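Local coordinates for repeat Five Residue (Rfr) protein or pentapeptide repeat protein (Cyanothece, PDB 2O6W) that is of unknown function, a cyanobacterial pentapeptide repeat protein whose chain winds into a beta helix, at residues Leu9-Leu20 with Lys54-Asn62; Leu20-Gly31 with Asn62-Leu73. One frame throughout, in Å; residues are numbered along the deposited sequence.

Interaction 1 (Leu9-Leu20 with Lys54-Asn62); sequences LELERECVGCNL and KPVDLTRAN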
loop_
_atom_site.group_PDB
_atom_site.type_symbol
_atom_site.label_atom_id
_atom_site.label_comp_id
_atom_site.label_asym_id
_atom_site.label_seq_id
_atom_site.Cartn_x
_atom_site.Cartn_y
_atom_site.Cartn_z
ATOM N N LEU A 9 -14.384 -1.402 -3.240
ATOM C CA LEU A 9 -13.005 -1.761 -3.551
ATOM C C LEU A 9 -12.886 -2.698 -4.742
ATOM O O LEU A 9 -12.075 -2.478 -5.640
ATOM C CB LEU A 9 -12.339 -2.433 -2.353
ATOM C CG LEU A 9 -11.382 -1.627 -1.488
ATOM C CD1 LEU A 9 -10.897 -2.540 -0.385
ATOM C CD2 LEU A 9 -10.202 -1.100 -2.309
ATOM N N GLU A 10 -13.690 -3.752 -4.736
ATOM C CA GLU A 10 -13.659 -4.736 -5.802
ATOM C C GLU A 10 -14.214 -4.203 -7.117
ATOM O O GLU A 10 -13.633 -4.433 -8.176
ATOM C CB GLU A 10 -14.442 -5.981 -5.381
ATOM C CG GLU A 10 -14.370 -7.136 -6.368
ATOM C CD GLU A 10 -13.003 -7.795 -6.414
ATOM O OE1 GLU A 10 -12.839 -8.772 -7.182
ATOM O OE2 GLU A 10 -12.092 -7.341 -5.685
ATOM N N LEU A 11 -15.325 -3.480 -7.050
ATOM C CA LEU A 11 -15.956 -2.954 -8.252
ATOM C C LEU A 11 -15.542 -1.544 -8.666
ATOM O O LEU A 11 -15.111 -1.331 -9.798
ATOM C CB LEU A 11 -17.474 -2.998 -8.095
ATOM C CG LEU A 11 -18.266 -2.510 -9.311
ATOM C CD1 LEU A 11 -18.154 -3.534 -10.439
ATOM C CD2 LEU A 11 -19.718 -2.299 -8.925
ATOM N N GLU A 12 -15.688 -0.587 -7.754
ATOM C CA GLU A 12 -15.352 0.807 -8.024
ATOM C C GLU A 12 -13.859 1.106 -7.956
ATOM O O GLU A 12 -13.430 2.202 -8.315
ATOM C CB GLU A 12 -16.069 1.725 -7.033
ATOM C CG GLU A 12 -17.578 1.586 -7.017
ATOM C CD GLU A 12 -18.180 1.724 -8.393
ATOM O OE1 GLU A 12 -17.860 2.720 -9.085
ATOM O OE2 GLU A 12 -18.978 0.837 -8.777
ATOM N N ARG A 13 -13.072 0.147 -7.477
ATOM C CA ARG A 13 -11.624 0.331 -7.363
ATOM C C ARG A 13 -11.290 1.540 -6.502
ATOM O O ARG A 13 -10.383 2.301 -6.831
ATOM C CB ARG A 13 -10.999 0.545 -8.739
ATOM C CG ARG A 13 -11.371 -0.489 -9.765
ATOM C CD ARG A 13 -10.359 -1.579 -9.798
ATOM N NE ARG A 13 -9.050 -1.069 -10.188
ATOM C CZ ARG A 13 -7.942 -1.799 -10.150
ATOM N NH1 ARG A 13 -6.782 -1.276 -10.515
ATOM N NH2 ARG A 13 -7.997 -3.056 -9.732
ATOM N N GLU A 14 -12.027 1.730 -5.414
ATOM C CA GLU A 14 -11.772 2.857 -4.524
ATOM C C GLU A 14 -12.409 2.648 -3.158
ATOM O O GLU A 14 -13.216 1.741 -2.963
ATOM C CB GLU A 14 -12.307 4.159 -5.134
ATOM C CG GLU A 14 -13.836 4.247 -5.196
ATOM C CD GLU A 14 -14.472 4.713 -3.886
ATOM O OE1 GLU A 14 -15.648 4.360 -3.634
ATOM O OE2 GLU A 14 -13.806 5.443 -3.121
ATOM N N CYS A 15 -12.020 3.496 -2.216
ATOM C CA CYS A 15 -12.549 3.470 -0.864
ATOM C C CYS A 15 -11.973 4.662 -0.110
ATOM O O CYS A 15 -11.435 4.528 0.986
ATOM C CB CYS A 15 -12.184 2.166 -0.154
ATOM S SG CYS A 15 -13.528 1.574 0.927
ATOM N N VAL A 16 -12.090 5.833 -0.728
ATOM C CA VAL A 16 -11.595 7.076 -0.158
ATOM C C VAL A 16 -12.213 7.334 1.214
ATOM O O VAL A 16 -13.430 7.239 1.383
ATOM C CB VAL A 16 -11.915 8.274 -1.101
ATOM C CG1 VAL A 16 -11.438 9.588 -0.487
ATOM C CG2 VAL A 16 -11.247 8.056 -2.455
ATOM N N GLY A 17 -11.362 7.644 2.190
ATOM C CA GLY A 17 -11.821 7.932 3.538
ATOM C C GLY A 17 -12.453 6.785 4.310
ATOM O O GLY A 17 -12.913 6.988 5.428
ATOM N N CYS A 18 -12.482 5.589 3.730
ATOM C CA CYS A 18 -13.076 4.437 4.401
ATOM C C CYS A 18 -12.333 4.100 5.695
ATOM O O CYS A 18 -11.154 4.419 5.853
ATOM C CB CYS A 18 -13.047 3.197 3.486
ATOM S SG CYS A 18 -14.087 3.239 1.978
ATOM N N ASN A 19 -13.039 3.467 6.622
ATOM C CA ASN A 19 -12.443 3.035 7.871
ATOM C C ASN A 19 -12.251 1.535 7.747
ATOM O O ASN A 19 -13.206 0.764 7.840
ATOM C CB ASN A 19 -13.350 3.384 9.050
ATOM C CG ASN A 19 -13.293 4.866 9.397
ATOM O OD1 ASN A 19 -12.220 5.397 9.711
ATOM N ND2 ASN A 19 -14.441 5.543 9.332
ATOM N N LEU A 20 -11.006 1.133 7.518
ATOM C CA LEU A 20 -10.661 -0.268 7.341
ATOM C C LEU A 20 -9.649 -0.725 8.376
ATOM O O LEU A 20 -8.812 -1.584 8.098
ATOM C CB LEU A 20 -10.084 -0.469 5.938
ATOM C CG LEU A 20 -10.970 0.025 4.793
ATOM C CD1 LEU A 20 -10.165 0.115 3.505
ATOM C CD2 LEU A 20 -12.155 -0.913 4.636
ATOM N N LYS A 54 -7.675 1.696 -14.043
ATOM C CA LYS A 54 -7.406 2.767 -13.090
ATOM C C LYS A 54 -6.823 2.240 -11.788
ATOM O O LYS A 54 -7.126 1.126 -11.357
ATOM C CB LYS A 54 -8.686 3.559 -12.779
ATOM C CG LYS A 54 -9.831 2.712 -12.230
ATOM C CD LYS A 54 -10.876 3.553 -11.492
ATOM C CE LYS A 54 -10.319 4.106 -10.173
ATOM N NZ LYS A 54 -11.306 4.920 -9.390
ATOM N N PRO A 55 -5.965 3.040 -11.145
ATOM C CA PRO A 55 -5.347 2.644 -9.878
ATOM C C PRO A 55 -6.352 2.748 -8.726
ATOM O O PRO A 55 -7.196 3.641 -8.712
ATOM C CB PRO A 55 -4.189 3.632 -9.742
ATOM C CG PRO A 55 -4.726 4.856 -10.397
ATOM C CD PRO A 55 -5.408 4.316 -11.627
ATOM N N VAL A 56 -6.267 1.821 -7.777
ATOM C CA VAL A 56 -7.172 1.829 -6.638
ATOM C C VAL A 56 -6.933 3.098 -5.822
ATOM O O VAL A 56 -5.792 3.451 -5.527
ATOM C CB VAL A 56 -6.957 0.578 -5.766
ATOM C CG1 VAL A 56 -7.838 0.633 -4.532
ATOM C CG2 VAL A 56 -7.266 -0.672 -6.584
ATOM N N ASP A 57 -8.012 3.785 -5.469
ATOM C CA ASP A 57 -7.901 5.028 -4.717
ATOM C C ASP A 57 -8.276 4.854 -3.242
ATOM O O ASP A 57 -9.443 4.633 -2.901
ATOM C CB ASP A 57 -8.790 6.096 -5.356
ATOM C CG ASP A 57 -8.402 7.493 -4.942
ATOM O OD1 ASP A 57 -8.028 7.685 -3.764
ATOM O OD2 ASP A 57 -8.486 8.417 -5.789
ATOM N N LEU A 58 -7.276 4.968 -2.374
ATOM C CA LEU A 58 -7.483 4.825 -0.940
ATOM C C LEU A 58 -7.049 6.080 -0.182
ATOM O O LEU A 58 -6.522 6.003 0.932
ATOM C CB LEU A 58 -6.726 3.591 -0.426
ATOM C CG LEU A 58 -7.292 2.224 -0.854
ATOM C CD1 LEU A 58 -6.306 1.111 -0.520
ATOM C CD2 LEU A 58 -8.623 1.980 -0.151
ATOM N N THR A 59 -7.287 7.231 -0.803
ATOM C CA THR A 59 -6.956 8.529 -0.229
ATOM C C THR A 59 -7.651 8.689 1.107
ATOM O O THR A 59 -8.840 8.382 1.235
ATOM C CB THR A 59 -7.435 9.690 -1.137
ATOM O OG1 THR A 59 -6.738 9.645 -2.386
ATOM C CG2 THR A 59 -7.201 11.041 -0.458
ATOM N N ARG A 60 -6.902 9.188 2.085
ATOM C CA ARG A 60 -7.397 9.424 3.437
ATOM C C ARG A 60 -8.007 8.199 4.121
ATOM O O ARG A 60 -8.709 8.330 5.124
ATOM C CB ARG A 60 -8.414 10.570 3.431
ATOM C CG ARG A 60 -7.851 11.932 2.984
ATOM C CD ARG A 60 -8.879 13.053 3.169
ATOM N NE ARG A 60 -10.148 12.724 2.522
ATOM C CZ ARG A 60 -10.383 12.870 1.220
ATOM N NH1 ARG A 60 -9.436 13.352 0.422
ATOM N NH2 ARG A 60 -11.557 12.518 0.716
ATOM N N ALA A 61 -7.750 7.009 3.587
ATOM C CA ALA A 61 -8.290 5.796 4.191
ATOM C C ALA A 61 -7.514 5.447 5.461
ATOM O O ALA A 61 -6.348 5.812 5.610
ATOM C CB ALA A 61 -8.222 4.638 3.205
ATOM N N ASN A 62 -8.170 4.753 6.383
ATOM C CA ASN A 62 -7.515 4.341 7.613
ATOM C C ASN A 62 -7.370 2.823 7.552
ATOM O O ASN A 62 -8.361 2.098 7.573
ATOM C CB ASN A 62 -8.340 4.726 8.841
ATOM C CG ASN A 62 -7.540 4.613 10.137
ATOM O OD1 ASN A 62 -6.737 3.692 10.316
ATOM N ND2 ASN A 62 -7.771 5.539 11.053
#
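Arg-13 bends at chi2 (-93°) and chi3 (-62°), which swings its guanidinium across Val-56 and up to the carbonyl of Lys-54. The two segments are parts of stacked turns of the pentapeptide-repeat beta helix, and the first of them begins at the end of helix 2-10. NH1 of Arg-13 donates to O of Lys-54 at 2.6 Å, and that oxygen lies in the guanidinium plane. NE of Arg-13 adds a weak bond to the same atom. CG2 of Val-56 covers one face of the group, 3.8 Å from CZ of Arg-13. Edge bonding and face packing together limit the rotation of the guanidinium.

Backbone bonds continue along the coil: Asp-57 N to Arg-13 O, Cys-15 N to Asp-57 O, Gly-17 N to Thr-59 O, Asn-62 N to Cys-18 O and Leu-20 N to Asn-62 O. Type II turns at Cys-15 to Cys-18 and Leu-58 to Ala-61 stack on each other. A disulfide joins the end residues of the first turn, SG of Cys-15 to SG of Cys-18. On the inner side, CD2 of Leu-58 packs on CB of Cys-15 at 3.6 Å. CD2 of Leu-9 meets CG1 of Val-56 at 3.7 Å, the side chains crossing at about a right angle.

Glu-14 OE2 accepts from Val-16 N, while its OE1 pairs with Arg-8 of helix 2-10 in a salt bridge. With its CG anti to the backbone N (chi1 -161°), Asp-57 forms an Asx turn. Its OD1 takes both N and OG1 of Thr-59, and CG2 of Val-16 rests 3.5 Å from that oxygen.

Interaction 2 (Leu20-Gly31 with Asn62-Leu73); sequences LEGVNLPRENFG and NLSNANLYQSDL
Leu-20 lies alongside Leu-63, its CB 3.7 Å from Leu-63 CD2, where two turns of the beta helix stack. Glu-21 crosses Asn-62 at about a right angle, and its OE2 comes 3.4 Å from Asn-62 CB. The type II turn Leu-20 to Val-23 sits on the turn Leu-63 to Ala-66, with Gly-22 N bonded to Ser-64 O. CG2 of Val-23 packs against CB of Ala-66.

Asn-24 and Asn-67 run side by side, their amide planes 29° apart. Both have CG anti to the backbone N, which lets Asn-67 ND2 donate to Asn-24 OD1 at 2.9 Å. OD1 of Asn-67 instead accepts from Tyr-69 N in an Asx turn. CB of Pro-26 comes within 3.5 Å of Asn-67 ND2. The extended chain of Arg-27 brings NE and NH2 side-on to OE1 of Gln-70, with NE at 2.8 Å. Both bonds lie in the guanidinium plane.

Glu-28 N donates to OG of Ser-71 at 2.9 Å, nearly straight at 170°. A water joins Glu-28 O to Gln-70 O. Asn-29 OD1 accepts from Gly-31 N in an Asx turn. Phe-30 meets CD2 of Leu-73 with its ring edge, at CD1.

Helix 2-10 covers this end of the coil: Leu-20 and Val-23 touch Met-2, and Phe-30 touches Leu-9. Beyond segment 62-73 lies the next turn, bonded through Ile-82, Val-84 and Asn-87.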
loop_
_atom_site.group_PDB
_atom_site.type_symbol
_atom_site.label_atom_id
_atom_site.label_comp_id
_atom_site.label_asym_id
_atom_site.label_seq_id
_atom_site.Cartn_x
_atom_site.Cartn_y
_atom_site.Cartn_z
ATOM N N LEU A 20 -11.006 1.133 7.518
ATOM C CA LEU A 20 -10.661 -0.268 7.341
ATOM C C LEU A 20 -9.649 -0.725 8.376
ATOM O O LEU A 20 -8.812 -1.584 8.098
ATOM C CB LEU A 20 -10.084 -0.469 5.938
ATOM C CG LEU A 20 -10.970 0.025 4.793
ATOM C CD1 LEU A 20 -10.165 0.115 3.505
ATOM C CD2 LEU A 20 -12.155 -0.913 4.636
ATOM N N GLU A 21 -9.726 -0.156 9.572
ATOM C CA GLU A 21 -8.799 -0.503 10.644
ATOM C C GLU A 21 -8.847 -1.990 11.002
ATOM O O GLU A 21 -9.916 -2.551 11.208
ATOM C CB GLU A 21 -9.112 0.303 11.910
ATOM C CG GLU A 21 -9.362 1.801 11.721
ATOM C CD GLU A 21 -10.737 2.127 11.111
ATOM O OE1 GLU A 21 -11.668 1.283 11.181
ATOM O OE2 GLU A 21 -10.886 3.250 10.576
ATOM N N GLY A 22 -7.682 -2.618 11.079
ATOM C CA GLY A 22 -7.621 -4.016 11.449
ATOM C C GLY A 22 -8.163 -5.059 10.489
ATOM O O GLY A 22 -8.261 -6.227 10.873
ATOM N N VAL A 23 -8.513 -4.684 9.259
ATOM C CA VAL A 23 -9.027 -5.685 8.326
ATOM C C VAL A 23 -7.933 -6.664 7.926
ATOM O O VAL A 23 -6.742 -6.344 7.966
ATOM C CB VAL A 23 -9.607 -5.076 7.019
ATOM C CG1 VAL A 23 -10.824 -4.228 7.332
ATOM C CG2 VAL A 23 -8.538 -4.280 6.281
ATOM N N ASN A 24 -8.352 -7.864 7.543
ATOM C CA ASN A 24 -7.428 -8.906 7.126
ATOM C C ASN A 24 -7.557 -9.120 5.620
ATOM O O ASN A 24 -8.425 -9.861 5.156
ATOM C CB ASN A 24 -7.744 -10.208 7.865
ATOM C CG ASN A 24 -6.645 -11.241 7.720
ATOM O OD1 ASN A 24 -5.479 -10.955 7.991
ATOM N ND2 ASN A 24 -7.009 -12.451 7.302
ATOM N N LEU A 25 -6.699 -8.455 4.857
ATOM C CA LEU A 25 -6.725 -8.585 3.407
ATOM C C LEU A 25 -5.363 -8.990 2.842
ATOM O O LEU A 25 -4.815 -8.319 1.971
ATOM C CB LEU A 25 -7.198 -7.274 2.772
ATOM C CG LEU A 25 -8.652 -6.907 3.090
ATOM C CD1 LEU A 25 -9.016 -5.584 2.427
ATOM C CD2 LEU A 25 -9.585 -8.014 2.601
ATOM N N PRO A 26 -4.788 -10.092 3.352
ATOM C CA PRO A 26 -3.486 -10.510 2.829
ATOM C C PRO A 26 -3.609 -11.171 1.461
ATOM O O PRO A 26 -4.668 -11.697 1.096
ATOM C CB PRO A 26 -2.983 -11.485 3.894
ATOM C CG PRO A 26 -4.252 -12.135 4.366
ATOM C CD PRO A 26 -5.191 -10.944 4.492
ATOM N N ARG A 27 -2.516 -11.125 0.706
ATOM C CA ARG A 27 -2.459 -11.729 -0.612
ATOM C C ARG A 27 -3.562 -11.298 -1.567
ATOM O O ARG A 27 -4.084 -12.114 -2.315
ATOM C CB ARG A 27 -2.464 -13.250 -0.463
ATOM C CG ARG A 27 -1.182 -13.771 0.142
ATOM C CD ARG A 27 -1.279 -15.222 0.548
ATOM N NE ARG A 27 0.035 -15.729 0.915
ATOM C CZ ARG A 27 0.264 -16.947 1.387
ATOM N NH1 ARG A 27 -0.748 -17.793 1.555
ATOM N NH2 ARG A 27 1.510 -17.316 1.672
ATOM N N GLU A 28 -3.928 -10.022 -1.542
ATOM C CA GLU A 28 -4.955 -9.534 -2.457
ATOM C C GLU A 28 -4.285 -8.756 -3.591
ATOM O O GLU A 28 -3.100 -8.416 -3.525
ATOM C CB GLU A 28 -5.958 -8.638 -1.724
ATOM C CG GLU A 28 -6.809 -9.355 -0.673
ATOM C CD GLU A 28 -7.830 -10.330 -1.266
ATOM O OE1 GLU A 28 -8.501 -11.039 -0.480
ATOM O OE2 GLU A 28 -7.970 -10.386 -2.508
ATOM N N ASN A 29 -5.036 -8.487 -4.648
ATOM C CA ASN A 29 -4.483 -7.753 -5.768
ATOM C C ASN A 29 -5.219 -6.433 -5.985
ATOM O O ASN A 29 -6.290 -6.397 -6.579
ATOM C CB ASN A 29 -4.531 -8.610 -7.031
ATOM C CG ASN A 29 -4.074 -7.857 -8.267
ATOM O OD1 ASN A 29 -3.365 -6.850 -8.173
ATOM N ND2 ASN A 29 -4.470 -8.349 -9.442
ATOM N N PHE A 30 -4.630 -5.354 -5.483
ATOM C CA PHE A 30 -5.192 -4.019 -5.625
ATOM C C PHE A 30 -4.242 -3.187 -6.478
ATOM O O PHE A 30 -4.186 -1.972 -6.328
ATOM C CB PHE A 30 -5.325 -3.337 -4.261
ATOM C CG PHE A 30 -6.251 -4.029 -3.310
ATOM C CD1 PHE A 30 -5.796 -4.441 -2.060
ATOM C CD2 PHE A 30 -7.579 -4.258 -3.648
ATOM C CE1 PHE A 30 -6.653 -5.069 -1.157
ATOM C CE2 PHE A 30 -8.446 -4.885 -2.753
ATOM C CZ PHE A 30 -7.980 -5.294 -1.505
ATOM N N GLY A 31 -3.488 -3.837 -7.357
ATOM C CA GLY A 31 -2.542 -3.107 -8.184
ATOM C C GLY A 31 -2.882 -3.023 -9.661
ATOM O O GLY A 31 -3.923 -3.515 -10.099
ATOM N N ASN A 62 -8.170 4.753 6.383
ATOM C CA ASN A 62 -7.515 4.341 7.613
ATOM C C ASN A 62 -7.370 2.823 7.552
ATOM O O ASN A 62 -8.361 2.098 7.573
ATOM C CB ASN A 62 -8.340 4.726 8.841
ATOM C CG ASN A 62 -7.540 4.613 10.137
ATOM O OD1 ASN A 62 -6.737 3.692 10.316
ATOM N ND2 ASN A 62 -7.771 5.539 11.053
ATOM N N LEU A 63 -6.128 2.360 7.470
ATOM C CA LEU A 63 -5.827 0.945 7.392
ATOM C C LEU A 63 -4.976 0.499 8.576
ATOM O O LEU A 63 -4.356 -0.565 8.547
ATOM C CB LEU A 63 -5.099 0.650 6.078
ATOM C CG LEU A 63 -5.973 0.588 4.821
ATOM C CD1 LEU A 63 -5.156 0.916 3.576
ATOM C CD2 LEU A 63 -6.581 -0.796 4.713
ATOM N N SER A 64 -4.955 1.321 9.620
ATOM C CA SER A 64 -4.181 1.041 10.832
ATOM C C SER A 64 -4.324 -0.393 11.355
ATOM O O SER A 64 -5.430 -0.891 11.525
ATOM C CB SER A 64 -4.590 2.017 11.940
ATOM O OG SER A 64 -4.242 3.349 11.593
ATOM N N ASN A 65 -3.198 -1.054 11.596
ATOM C CA ASN A 65 -3.218 -2.408 12.130
ATOM C C ASN A 65 -3.861 -3.416 11.190
ATOM O O ASN A 65 -4.189 -4.534 11.597
ATOM C CB ASN A 65 -3.963 -2.418 13.470
ATOM C CG ASN A 65 -3.282 -1.559 14.515
ATOM O OD1 ASN A 65 -2.243 -1.937 15.063
ATOM N ND2 ASN A 65 -3.845 -0.393 14.784
ATOM N N ALA A 66 -4.062 -3.027 9.935
ATOM C CA ALA A 66 -4.655 -3.948 8.970
ATOM C C ALA A 66 -3.557 -4.869 8.459
ATOM O O ALA A 66 -2.381 -4.544 8.557
ATOM C CB ALA A 66 -5.269 -3.185 7.816
ATOM N N ASN A 67 -3.944 -6.024 7.933
ATOM C CA ASN A 67 -2.973 -6.966 7.397
ATOM C C ASN A 67 -3.036 -7.038 5.871
ATOM O O ASN A 67 -4.025 -7.514 5.299
ATOM C CB ASN A 67 -3.196 -8.366 7.975
ATOM C CG ASN A 67 -2.228 -9.380 7.398
ATOM O OD1 ASN A 67 -1.095 -9.032 7.052
ATOM N ND2 ASN A 67 -2.654 -10.635 7.306
ATOM N N LEU A 68 -1.979 -6.568 5.217
ATOM C CA LEU A 68 -1.917 -6.584 3.755
ATOM C C LEU A 68 -0.743 -7.423 3.257
ATOM O O LEU A 68 -0.297 -7.280 2.120
ATOM C CB LEU A 68 -1.804 -5.152 3.228
ATOM C CG LEU A 68 -3.022 -4.293 3.588
ATOM C CD1 LEU A 68 -2.753 -2.821 3.301
ATOM C CD2 LEU A 68 -4.220 -4.788 2.801
ATOM N N TYR A 69 -0.263 -8.307 4.128
ATOM C CA TYR A 69 0.855 -9.194 3.818
ATOM C C TYR A 69 0.794 -9.771 2.399
ATOM O O TYR A 69 -0.221 -10.332 1.993
ATOM C CB TYR A 69 0.908 -10.335 4.839
ATOM C CG TYR A 69 2.004 -11.335 4.573
ATOM C CD1 TYR A 69 3.342 -10.964 4.646
ATOM C CD2 TYR A 69 1.702 -12.653 4.236
ATOM C CE1 TYR A 69 4.355 -11.882 4.386
ATOM C CE2 TYR A 69 2.705 -13.576 3.974
ATOM C CZ TYR A 69 4.030 -13.188 4.050
ATOM O OH TYR A 69 5.027 -14.102 3.788
ATOM N N GLN A 70 1.893 -9.615 1.665
ATOM C CA GLN A 70 2.030 -10.106 0.292
ATOM C C GLN A 70 0.980 -9.633 -0.698
ATOM O O GLN A 70 0.740 -10.293 -1.698
ATOM C CB GLN A 70 2.063 -11.635 0.273
ATOM C CG GLN A 70 3.304 -12.231 0.884
ATOM C CD GLN A 70 3.430 -13.716 0.593
ATOM O OE1 GLN A 70 2.486 -14.482 0.789
ATOM N NE2 GLN A 70 4.603 -14.130 0.130
ATOM N N SER A 71 0.349 -8.500 -0.421
ATOM C CA SER A 71 -0.663 -7.966 -1.322
ATOM C C SER A 71 -0.028 -7.097 -2.412
ATOM O O SER A 71 1.020 -6.483 -2.201
ATOM C CB SER A 71 -1.677 -7.134 -0.538
ATOM O OG SER A 71 -2.643 -7.960 0.090
ATOM N N ASP A 72 -0.652 -7.061 -3.584
ATOM C CA ASP A 72 -0.153 -6.236 -4.679
ATOM C C ASP A 72 -0.855 -4.883 -4.537
ATOM O O ASP A 72 -2.086 -4.807 -4.557
ATOM C CB ASP A 72 -0.505 -6.861 -6.041
ATOM C CG ASP A 72 0.159 -6.138 -7.221
ATOM O OD1 ASP A 72 0.335 -4.892 -7.158
ATOM O OD2 ASP A 72 0.488 -6.813 -8.228
ATOM N N LEU A 73 -0.067 -3.822 -4.392
ATOM C CA LEU A 73 -0.603 -2.476 -4.243
ATOM C C LEU A 73 0.063 -1.545 -5.258
ATOM O O LEU A 73 0.150 -0.333 -5.044
ATOM C CB LEU A 73 -0.335 -1.963 -2.819
ATOM C CG LEU A 73 -0.780 -2.890 -1.676
ATOM C CD1 LEU A 73 -0.360 -2.319 -0.322
ATOM C CD2 LEU A 73 -2.279 -3.079 -1.736
HETATM O O HOH W 1 -0.685 -10.313 -4.447
HETATM O O HOH W 2 -1.449 -5.968 -10.032
#

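How the interactions relate
Interactions 1 and 2 are consecutive parts of one stack. Both pair the same two turns of the beta helix, and they share Leu-20 and Asn-62. Along the chain their segments alternate: 9-20 and 20-31 form one layer, 54-62 and 62-73 the other. Their centres lie about 11 Å apart. They also meet inside the coil, where CD1 of Leu-58 is 4.3 Å from CD1 of Leu-63. At the far ends, CG2 of Val-56 comes 3.4 Å from O of Phe-30, and CD1 of Leu-9 is 4.1 Å from CE2 of Phe-30. No active site is known, and both contacts are structural packing.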